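Side-chain contacts in glutathione S-transferase enzyme with thioredoxin-like domain (PDB 4MF7), which probably catalyses the conjugation of glutathione to electrophilic substrates, as a dimeric glutathione transferase with a thioredoxin-like N-terminal domain: residues 117-120 and 121-124; 133-136 and 137-140; 209-212 and 213-217; 231-234 and 235-238; 241-244 and 245-248. All blocks are in the same frame, centred on the assembly; numbering follows the deposited sequence.

Contact 1: 117-120 and 121-124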
# COMPACT_ATOMS: atom_id res chain seq x y z
N GLN A 117 9.95 0.87 -1.67
CA GLN A 117 10.19 1.57 -2.93
C GLN A 117 11.34 2.56 -2.84
O GLN A 117 12.16 2.62 -3.77
CB GLN A 117 8.95 2.32 -3.39
CG GLN A 117 7.84 1.41 -3.83
CD GLN A 117 6.68 2.20 -4.42
OE1 GLN A 117 6.84 2.83 -5.47
NE2 GLN A 117 5.54 2.16 -3.78
N TYR A 118 11.37 3.35 -1.78
CA TYR A 118 12.43 4.32 -1.52
C TYR A 118 13.81 3.66 -1.53
O TYR A 118 14.74 4.14 -2.22
CB TYR A 118 12.22 5.04 -0.20
CG TYR A 118 13.41 5.89 0.19
CD1 TYR A 118 13.67 7.08 -0.46
CD2 TYR A 118 14.31 5.46 1.16
CE1 TYR A 118 14.77 7.83 -0.15
CE2 TYR A 118 15.41 6.22 1.50
CZ TYR A 118 15.65 7.40 0.82
OH TYR A 118 16.73 8.19 1.13
N LEU A 119 13.94 2.57 -0.79
CA LEU A 119 15.21 1.83 -0.74
C LEU A 119 15.59 1.16 -2.07
O LEU A 119 16.75 1.12 -2.42
CB LEU A 119 15.21 0.81 0.42
CG LEU A 119 15.10 1.38 1.83
CD1 LEU A 119 14.99 0.25 2.83
CD2 LEU A 119 16.24 2.33 2.21
N ALA A 120 14.62 0.67 -2.85
CA ALA A 120 14.87 0.12 -4.16
C ALA A 120 15.44 1.19 -5.09
O ALA A 120 16.38 0.94 -5.84
CB ALA A 120 13.61 -0.47 -4.77
N GLU A 121 14.87 2.38 -5.03
CA GLU A 121 15.34 3.50 -5.87
C GLU A 121 16.69 4.01 -5.41
O GLU A 121 17.56 4.32 -6.24
CB GLU A 121 14.37 4.67 -5.86
CG GLU A 121 12.98 4.30 -6.30
CD GLU A 121 12.77 4.45 -7.78
OE1 GLU A 121 12.89 3.41 -8.47
OE2 GLU A 121 12.49 5.59 -8.20
N LYS A 122 16.88 4.13 -4.10
CA LYS A 122 18.15 4.60 -3.55
C LYS A 122 19.30 3.71 -4.02
O LYS A 122 20.40 4.20 -4.33
CB LYS A 122 18.09 4.62 -2.03
CG LYS A 122 19.40 4.94 -1.31
CD LYS A 122 19.20 4.97 0.20
CE LYS A 122 20.50 5.27 0.94
NZ LYS A 122 20.83 6.71 0.92
N THR A 123 19.05 2.41 -4.09
CA THR A 123 20.09 1.43 -4.37
C THR A 123 20.13 0.95 -5.80
O THR A 123 21.10 0.33 -6.22
CB THR A 123 19.94 0.20 -3.45
OG1 THR A 123 18.70 -0.46 -3.73
CG2 THR A 123 20.01 0.60 -2.01
N GLY A 124 19.07 1.20 -6.57
CA GLY A 124 18.93 0.58 -7.87
C GLY A 124 18.84 -0.93 -7.88
O GLY A 124 19.13 -1.54 -8.90
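Thr123 turns its side chain back on Leu119 in the last turn of helix 112-123, which follows the final strand of the thioredoxin-like sheet of this glutathione transferase. Leu119 O accepts two bonds from the one threonine, Thr123 OG1 at 2.8 Å and Thr123 N at 3.1 Å. The hydroxyl gets there because OG1 stands between the backbone N and the carbonyl carbon (chi1 63°), which also lays CG2 against the same oxygen. OG1 is further engaged with the backbone N of Gln125, just beyond the helix.

The two backbone bonds before it are regular: Glu121 N binds Gln117 O at 3.0 Å and Lys122 N binds Tyr118 O at 2.8 Å, both fairly straight. Gly124, with positive phi, leaves the helix, and its N makes a weak, bent bond to Ala120 O.

Among the side chains, the polar ends of Tyr118 and Lys122 are both satisfied by one carboxylate: Asp98 OD2 takes a hydrogen bond from Tyr118 OH and a salt bridge from Lys122 NZ, which probably keeps that acid ionised. The tyrosine ring also meets Trp135 of the second subunit edge-to-face. Lys122 runs out with CG anti to its backbone N (chi1 173°) and slants past the Tyr118 ring, CD lying 4.2 Å from Tyr118 CE2.

Contact 2: 133-136 and 137-140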
# COMPACT_ATOMS: atom_id res chain seq x y z
N ARG A 133 6.84 -4.41 -15.90
CA ARG A 133 7.05 -5.32 -14.76
C ARG A 133 7.40 -4.58 -13.46
O ARG A 133 7.04 -5.06 -12.37
CB ARG A 133 8.05 -6.43 -15.15
CG ARG A 133 7.39 -7.46 -16.08
CD ARG A 133 8.23 -8.60 -16.62
NE ARG A 133 8.90 -9.37 -15.56
CZ ARG A 133 10.14 -9.14 -15.18
NH1 ARG A 133 10.69 -9.84 -14.20
NH2 ARG A 133 10.83 -8.17 -15.77
N ARG A 134 8.04 -3.42 -13.55
CA ARG A 134 8.22 -2.59 -12.37
C ARG A 134 6.88 -2.20 -11.77
O ARG A 134 6.70 -2.30 -10.58
CB ARG A 134 9.06 -1.35 -12.62
CG ARG A 134 10.49 -1.71 -12.95
CD ARG A 134 11.22 -0.57 -13.63
NE ARG A 134 11.78 0.34 -12.67
CZ ARG A 134 13.00 0.25 -12.14
NH1 ARG A 134 13.83 -0.75 -12.45
NH2 ARG A 134 13.39 1.18 -11.29
N TRP A 135 5.94 -1.74 -12.60
CA TRP A 135 4.62 -1.38 -12.08
C TRP A 135 3.93 -2.59 -11.47
O TRP A 135 3.34 -2.49 -10.38
CB TRP A 135 3.73 -0.73 -13.17
CG TRP A 135 4.26 0.57 -13.57
CD1 TRP A 135 4.76 0.92 -14.80
CD2 TRP A 135 4.37 1.72 -12.75
NE1 TRP A 135 5.18 2.22 -14.78
CE2 TRP A 135 4.95 2.74 -13.54
CE3 TRP A 135 4.01 2.01 -11.44
CZ2 TRP A 135 5.19 3.99 -13.04
CZ3 TRP A 135 4.25 3.21 -10.94
CH2 TRP A 135 4.83 4.21 -11.73
N GLN A 136 4.03 -3.74 -12.13
CA GLN A 136 3.40 -4.94 -11.62
C GLN A 136 3.97 -5.35 -10.28
O GLN A 136 3.24 -5.83 -9.43
CB GLN A 136 3.51 -6.09 -12.61
CG GLN A 136 2.56 -5.96 -13.79
CD GLN A 136 2.66 -7.15 -14.71
OE1 GLN A 136 3.76 -7.55 -15.10
NE2 GLN A 136 1.52 -7.72 -15.08
N THR A 137 5.28 -5.15 -10.10
CA THR A 137 5.95 -5.43 -8.81
C THR A 137 5.26 -4.71 -7.63
O THR A 137 5.06 -5.30 -6.56
CB THR A 137 7.43 -5.04 -8.84
OG1 THR A 137 8.06 -5.69 -9.98
CG2 THR A 137 8.13 -5.46 -7.52
N LEU A 138 4.88 -3.46 -7.83
CA LEU A 138 4.25 -2.65 -6.78
C LEU A 138 2.92 -3.22 -6.27
O LEU A 138 2.54 -2.94 -5.12
CB LEU A 138 4.03 -1.21 -7.27
CG LEU A 138 5.27 -0.44 -7.74
CD1 LEU A 138 4.91 1.04 -7.77
CD2 LEU A 138 6.50 -0.67 -6.85
N GLN A 139 2.24 -4.00 -7.10
CA GLN A 139 0.97 -4.60 -6.73
C GLN A 139 1.14 -5.44 -5.46
O GLN A 139 0.23 -5.55 -4.68
CB GLN A 139 0.41 -5.47 -7.83
CG GLN A 139 0.11 -4.75 -9.15
CD GLN A 139 -0.24 -5.70 -10.27
OE1 GLN A 139 -1.25 -5.51 -10.99
NE2 GLN A 139 0.58 -6.74 -10.45
N TRP A 140 2.32 -6.05 -5.30
CA TRP A 140 2.57 -7.03 -4.23
C TRP A 140 3.00 -6.43 -2.91
O TRP A 140 3.18 -7.17 -1.96
CB TRP A 140 3.61 -8.05 -4.70
CG TRP A 140 3.10 -8.77 -5.87
CD1 TRP A 140 3.27 -8.43 -7.21
CD2 TRP A 140 2.26 -9.91 -5.86
NE1 TRP A 140 2.57 -9.29 -8.00
CE2 TRP A 140 1.96 -10.23 -7.20
CE3 TRP A 140 1.73 -10.71 -4.83
CZ2 TRP A 140 1.15 -11.31 -7.55
CZ3 TRP A 140 0.93 -11.81 -5.19
CH2 TRP A 140 0.64 -12.09 -6.54
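Thr137 and Gln139 each bind a carbonyl of the preceding turn twice, once through the backbone and once through the side chain. Thr137 OG1 reaches Arg133 O at 2.7 Å and Thr137 N reaches it at 2.9 Å, from opposite faces of the carbonyl plane. OG1 can do so because it sits beside its own backbone N, anti to the carbonyl carbon (chi1 -54°).

At Gln136 O the two donors arrive differently. Gln139 NE2, at 3.0 Å, lies in the carbonyl plane on a lone pair, whereas Gln139 N, at 3.1 Å, comes from above that plane. The other end of the Gln139 amide, OE1, accepts from Phe110 N of the second subunit, so this amide is held at both ends. These paired bonds lie on helix 131-138, which forms part of the dimer interface of this glutathione transferase. Leu138 N makes a weak bond to Trp135 O, three residues back.

Apolar contact falls to Trp135 and Leu138, which lie side by side and point the same way, Leu138 CD1 being 3.9 Å from both CE3 and CZ3 of Trp135. The Gln136 and Gln139 side chains also run alongside each other, their amide planes 37° apart. The Trp140 ring brings CD1 to 3.4 Å from Gln136 O.

Contact 3: 209-212 and 213-217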
# COMPACT_ATOMS: atom_id res chain seq x y z
N LEU A 209 7.60 -12.73 1.92
CA LEU A 209 8.23 -13.92 2.53
C LEU A 209 7.98 -14.00 4.04
O LEU A 209 7.66 -15.08 4.56
CB LEU A 209 9.72 -13.93 2.27
CG LEU A 209 10.16 -14.44 0.91
CD1 LEU A 209 11.62 -14.06 0.65
CD2 LEU A 209 9.96 -15.95 0.81
N GLY A 210 8.17 -12.89 4.75
CA GLY A 210 8.04 -12.89 6.21
C GLY A 210 6.63 -13.21 6.67
O GLY A 210 6.41 -13.93 7.65
N TRP A 211 5.66 -12.69 5.95
CA TRP A 211 4.26 -12.95 6.25
C TRP A 211 3.93 -14.44 6.14
O TRP A 211 3.31 -15.01 7.04
CB TRP A 211 3.32 -12.12 5.38
CG TRP A 211 1.91 -12.69 5.34
CD1 TRP A 211 0.97 -12.66 6.34
CD2 TRP A 211 1.29 -13.39 4.25
NE1 TRP A 211 -0.18 -13.29 5.93
CE2 TRP A 211 -0.00 -13.76 4.66
CE3 TRP A 211 1.73 -13.76 2.96
CZ2 TRP A 211 -0.88 -14.46 3.83
CZ3 TRP A 211 0.86 -14.45 2.14
CH2 TRP A 211 -0.42 -14.80 2.58
N VAL A 212 4.30 -15.06 5.04
CA VAL A 212 4.09 -16.50 4.88
C VAL A 212 4.84 -17.31 5.96
O VAL A 212 4.28 -18.22 6.58
CB VAL A 212 4.51 -17.01 3.49
CG1 VAL A 212 4.21 -18.49 3.37
CG2 VAL A 212 3.79 -16.24 2.38
N ARG A 213 6.11 -16.98 6.17
CA ARG A 213 6.91 -17.61 7.24
C ARG A 213 6.20 -17.59 8.60
O ARG A 213 6.15 -18.60 9.32
CB ARG A 213 8.29 -16.98 7.31
CG ARG A 213 9.28 -17.74 8.18
CD ARG A 213 9.47 -17.01 9.49
NE ARG A 213 10.72 -17.40 10.14
CZ ARG A 213 11.23 -16.77 11.18
NH1 ARG A 213 10.62 -15.70 11.69
NH2 ARG A 213 12.37 -17.19 11.72
N ASN A 214 5.62 -16.45 8.92
CA ASN A 214 4.92 -16.27 10.20
C ASN A 214 3.57 -16.98 10.25
O ASN A 214 3.14 -17.46 11.31
CB ASN A 214 4.74 -14.78 10.48
CG ASN A 214 4.12 -14.51 11.83
OD1 ASN A 214 4.79 -14.59 12.86
ND2 ASN A 214 2.83 -14.20 11.84
N LEU A 215 2.90 -17.04 9.10
CA LEU A 215 1.56 -17.64 8.98
C LEU A 215 1.57 -19.09 9.44
O LEU A 215 0.60 -19.56 10.04
CB LEU A 215 1.10 -17.57 7.53
CG LEU A 215 -0.37 -17.66 7.21
CD1 LEU A 215 -1.03 -16.32 7.48
CD2 LEU A 215 -0.52 -18.04 5.75
N ILE A 216 2.68 -19.77 9.18
CA ILE A 216 2.86 -21.17 9.47
C ILE A 216 3.86 -21.35 10.62
O ILE A 216 4.50 -22.41 10.75
CB ILE A 216 3.38 -21.94 8.23
CG1 ILE A 216 4.78 -21.44 7.82
CG2 ILE A 216 2.38 -21.82 7.08
CD1 ILE A 216 5.51 -22.31 6.82
N GLY A 217 3.99 -20.30 11.42
CA GLY A 217 5.00 -20.25 12.47
C GLY A 217 4.60 -21.11 13.64
O GLY A 217 5.44 -21.83 14.17
O HOH W 1 1.59 -13.87 9.19
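Trp211 and Leu215 both set CG anti to the backbone N (chi1 161° and -159°), and this sends the two side chains out alongside each other from successive turns of helix 203-215. Leu215 CD1 settles at the pyrrole part of the indole, 3.5 Å from Trp211 NE1, while CD2 of the leucine reaches CZ2 of the same ring at 4.1 Å. Both methyls reach CZ2, but CD1 extends further onto the pyrrole part.

Asn214 carries its amide to a water that accepts from Asn214 ND2 at 2.9 Å and donates to Trp211 O at 3.0 Å. That carbonyl also takes Leu215 N at 2.9 Å, so the water adds a second bond to an oxygen already used by the helix. Earlier in the stretch, Arg213 N bonds almost straight to Leu209 O at 2.9 Å. At the end the pattern weakens, with Ile216 N 3.4 Å from Val212 O as Ile216 leaves helical geometry, its CG1 packed on that same oxygen.

Within the helical C-terminal domain, Leu215 faces helix 171-190 at Tyr175, Ser179 and Leu183, and Trp211 meets Leu182 there. Val212 and Leu209 turn instead to Trp236 of helix 232-241, so that helix 203-215 packs on both helices.

Contact 4: 231-234 and 235-238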
# COMPACT_ATOMS: atom_id res chain seq x y z
N THR A 231 2.07 -26.49 -3.60
CA THR A 231 3.32 -26.89 -4.26
C THR A 231 4.29 -25.72 -4.45
O THR A 231 5.46 -25.79 -4.06
CB THR A 231 3.04 -27.56 -5.62
OG1 THR A 231 2.05 -28.59 -5.43
CG2 THR A 231 4.31 -28.16 -6.21
N HIS A 232 3.78 -24.65 -5.01
CA HIS A 232 4.60 -23.54 -5.46
C HIS A 232 4.98 -22.59 -4.32
O HIS A 232 6.11 -22.16 -4.28
CB HIS A 232 3.90 -22.82 -6.61
CG HIS A 232 3.46 -23.77 -7.67
ND1 HIS A 232 4.35 -24.56 -8.37
CD2 HIS A 232 2.22 -24.13 -8.09
CE1 HIS A 232 3.68 -25.34 -9.20
NE2 HIS A 232 2.39 -25.11 -9.05
N VAL A 233 4.05 -22.30 -3.42
CA VAL A 233 4.40 -21.46 -2.25
C VAL A 233 5.49 -22.09 -1.37
O VAL A 233 6.49 -21.42 -1.04
CB VAL A 233 3.16 -21.03 -1.44
CG1 VAL A 233 3.56 -20.16 -0.27
CG2 VAL A 233 2.19 -20.23 -2.31
N PRO A 234 5.36 -23.39 -1.01
CA PRO A 234 6.41 -24.03 -0.19
C PRO A 234 7.81 -23.97 -0.81
O PRO A 234 8.79 -23.68 -0.12
CB PRO A 234 5.91 -25.48 -0.04
CG PRO A 234 4.45 -25.38 -0.17
CD PRO A 234 4.17 -24.24 -1.13
N ALA A 235 7.89 -24.20 -2.11
CA ALA A 235 9.17 -24.16 -2.82
C ALA A 235 9.76 -22.74 -2.86
O ALA A 235 10.93 -22.53 -2.60
CB ALA A 235 9.01 -24.71 -4.22
N TRP A 236 8.92 -21.76 -3.16
CA TRP A 236 9.34 -20.37 -3.15
C TRP A 236 9.78 -19.94 -1.73
O TRP A 236 10.79 -19.27 -1.57
CB TRP A 236 8.21 -19.49 -3.68
CG TRP A 236 8.28 -18.04 -3.39
CD1 TRP A 236 8.86 -17.08 -4.13
CD2 TRP A 236 7.58 -17.37 -2.31
NE1 TRP A 236 8.62 -15.83 -3.57
CE2 TRP A 236 7.84 -15.99 -2.45
CE3 TRP A 236 6.80 -17.82 -1.23
CZ2 TRP A 236 7.34 -15.04 -1.55
CZ3 TRP A 236 6.27 -16.86 -0.34
CH2 TRP A 236 6.57 -15.49 -0.50
N LEU A 237 9.02 -20.34 -0.71
CA LEU A 237 9.38 -19.97 0.67
C LEU A 237 10.77 -20.53 1.01
O LEU A 237 11.59 -19.84 1.60
CB LEU A 237 8.35 -20.46 1.67
CG LEU A 237 8.61 -20.09 3.16
CD1 LEU A 237 8.65 -18.57 3.39
CD2 LEU A 237 7.54 -20.73 4.06
N GLU A 238 11.01 -21.78 0.61
CA GLU A 238 12.32 -22.43 0.78
C GLU A 238 13.43 -21.67 0.08
O GLU A 238 14.49 -21.45 0.65
CB GLU A 238 12.30 -23.87 0.20
CG GLU A 238 12.35 -25.00 1.20
CD GLU A 238 13.04 -26.23 0.63
OE1 GLU A 238 13.55 -27.04 1.42
OE2 GLU A 238 13.10 -26.39 -0.61
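The start of helix 232-241 is carried by bonds from Trp236 N to His232 O at 3.1 Å, Leu237 N to Val233 O at 2.8 Å and Glu238 N to Pro234 O at 3.0 Å, preceded by a long, weak one from Ala235 N to Thr231 O.

Val233 and Trp236 supply the main side-chain contact. They lie alongside each other and point the same way, with Val233 CG1 4.1 Å from Trp236 CE3. Trp236 places CG anti to its backbone N (chi1 163°), which brings the benzene part of the indole back along the helix; CE3 comes within 3.6 Å of Val233 O, and that oxygen lies at the ring edge, in its plane. The carbonyl therefore receives Leu237 N nearly end-on while an aromatic edge lies beside it. The indole NE1 is bound by Asp205 OD1, which fixes the far side of the ring. At the outer end of the turn, Thr231 CB sits over the centre of the His232 ring, 4.1 Å above its plane.

Thr231 occupies the N-cap position, but its side chain makes no capping bond. The carboxylate of Glu187, from helix 171-190, instead accepts from the backbone N of Thr231, His232 and Val233. A proline in the first turn, where its missing N-H costs no helical bond, and acceptors gathered at the amino end are both characteristic of helix starts, here in the all-helical C-terminal domain of a glutathione transferase.

Contact 5: 241-244 and 245-248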
# COMPACT_ATOMS: atom_id res chain seq x y z
N LEU A 241 13.93 -18.33 2.11
CA LEU A 241 14.57 -18.54 3.44
C LEU A 241 16.00 -19.05 3.36
O LEU A 241 16.72 -18.99 4.36
CB LEU A 241 13.76 -19.50 4.30
CG LEU A 241 12.35 -19.09 4.66
CD1 LEU A 241 11.63 -20.18 5.45
CD2 LEU A 241 12.29 -17.77 5.42
N ALA A 242 16.42 -19.53 2.20
CA ALA A 242 17.82 -19.90 1.95
C ALA A 242 18.73 -18.70 1.75
O ALA A 242 19.95 -18.86 1.68
CB ALA A 242 17.91 -20.81 0.73
N ARG A 243 18.16 -17.51 1.55
CA ARG A 243 18.96 -16.32 1.36
C ARG A 243 19.46 -15.79 2.70
O ARG A 243 18.65 -15.53 3.62
CB ARG A 243 18.15 -15.24 0.64
CG ARG A 243 17.71 -15.65 -0.73
CD ARG A 243 16.85 -14.57 -1.37
NE ARG A 243 17.62 -13.35 -1.63
CZ ARG A 243 18.29 -13.07 -2.74
NH1 ARG A 243 18.33 -13.92 -3.76
NH2 ARG A 243 18.92 -11.92 -2.84
N PRO A 244 20.79 -15.60 2.83
CA PRO A 244 21.28 -15.16 4.15
C PRO A 244 20.74 -13.79 4.62
O PRO A 244 20.51 -13.61 5.83
CB PRO A 244 22.81 -15.11 3.97
CG PRO A 244 23.08 -16.04 2.83
CD PRO A 244 21.91 -15.87 1.90
N ALA A 245 20.51 -12.85 3.70
CA ALA A 245 19.91 -11.55 4.07
C ALA A 245 18.51 -11.72 4.66
O ALA A 245 18.13 -10.97 5.57
CB ALA A 245 19.87 -10.62 2.87
N VAL A 246 17.73 -12.67 4.12
CA VAL A 246 16.41 -12.97 4.63
C VAL A 246 16.54 -13.55 6.04
O VAL A 246 15.84 -13.15 6.95
CB VAL A 246 15.61 -13.92 3.69
CG1 VAL A 246 14.33 -14.37 4.36
CG2 VAL A 246 15.28 -13.25 2.35
N GLN A 247 17.45 -14.51 6.20
CA GLN A 247 17.66 -15.13 7.51
C GLN A 247 17.99 -14.07 8.56
O GLN A 247 17.45 -14.11 9.66
CB GLN A 247 18.80 -16.15 7.41
CG GLN A 247 18.43 -17.38 6.62
CD GLN A 247 19.63 -18.20 6.22
OE1 GLN A 247 20.75 -18.00 6.72
NE2 GLN A 247 19.42 -19.13 5.31
N ARG A 248 18.86 -13.13 8.21
CA ARG A 248 19.23 -12.06 9.13
C ARG A 248 18.08 -11.11 9.43
O ARG A 248 17.79 -10.79 10.60
CB ARG A 248 20.44 -11.27 8.57
CG ARG A 248 21.72 -12.09 8.54
CD ARG A 248 22.96 -11.24 8.34
NE ARG A 248 22.99 -10.49 7.09
CZ ARG A 248 23.37 -10.96 5.90
NH1 ARG A 248 23.72 -12.23 5.73
NH2 ARG A 248 23.37 -10.15 4.87
O HOH W 2 21.56 -20.49 3.18
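Gln247 folds back to the chain before the helix and donates from NE2 to Leu241 O at 2.9 Å. The bond is straight, 164° at the hydrogen, and lies close to the amide plane at one end and on a carbonyl lone pair at the other, so it fixes the rotation of the amide. A water extends the link: it donates to Ala242 O at 2.7 Å and accepts weakly from the same NE2. Backbone bonds then start the helix, Gln247 N to Arg243 O at 3.0 Å and Arg248 N to Pro244 O at 2.9 Å, with Arg243 at the N-cap.

Arg248, bent at chi3 (-61°), curls its guanidinium back over the first turn. One face of it looks onto Pro244 O and Ala245 CA, and NH1 comes to 3.5 Å from Pro244 CB, while NE forms a salt bridge with Glu61.

Val246 sends CG2 to Arg243 CB at 3.9 Å and CG1 to Leu241 CD2 at 4.1 Å, the leucine crossing it at about a right angle.

Helix 244-249 lies against helix 53-63 of the N-terminal domain, where Arg243 forms a salt bridge with Glu62 and Val246 touches Ile58; on the C-terminal side Val246 and Leu241 rest on Leu209 and Arg213 of helix 203-215.

Overall arrangement
The five contacts fall into two groups. Contacts 1 and 2, with centres 14 Å apart, lie on successive helices, both at the interface with the second subunit. Contacts 3, 4 and 5 form a chain of packing within the helical part of the subunit. Contact 3 is central to it, its Leu209 reaching Trp236 of contact 4 (CD2 to CZ2, 3.6 Å) and Val246 of contact 5 (CD1 to CG2, 4.1 Å). Contacts 4 and 5 have centres about 15 Å apart and meet only through adjoining sequence. Contacts 1 and 3 lie on opposite sides of the chain's centre, their centres about 24 Å apart.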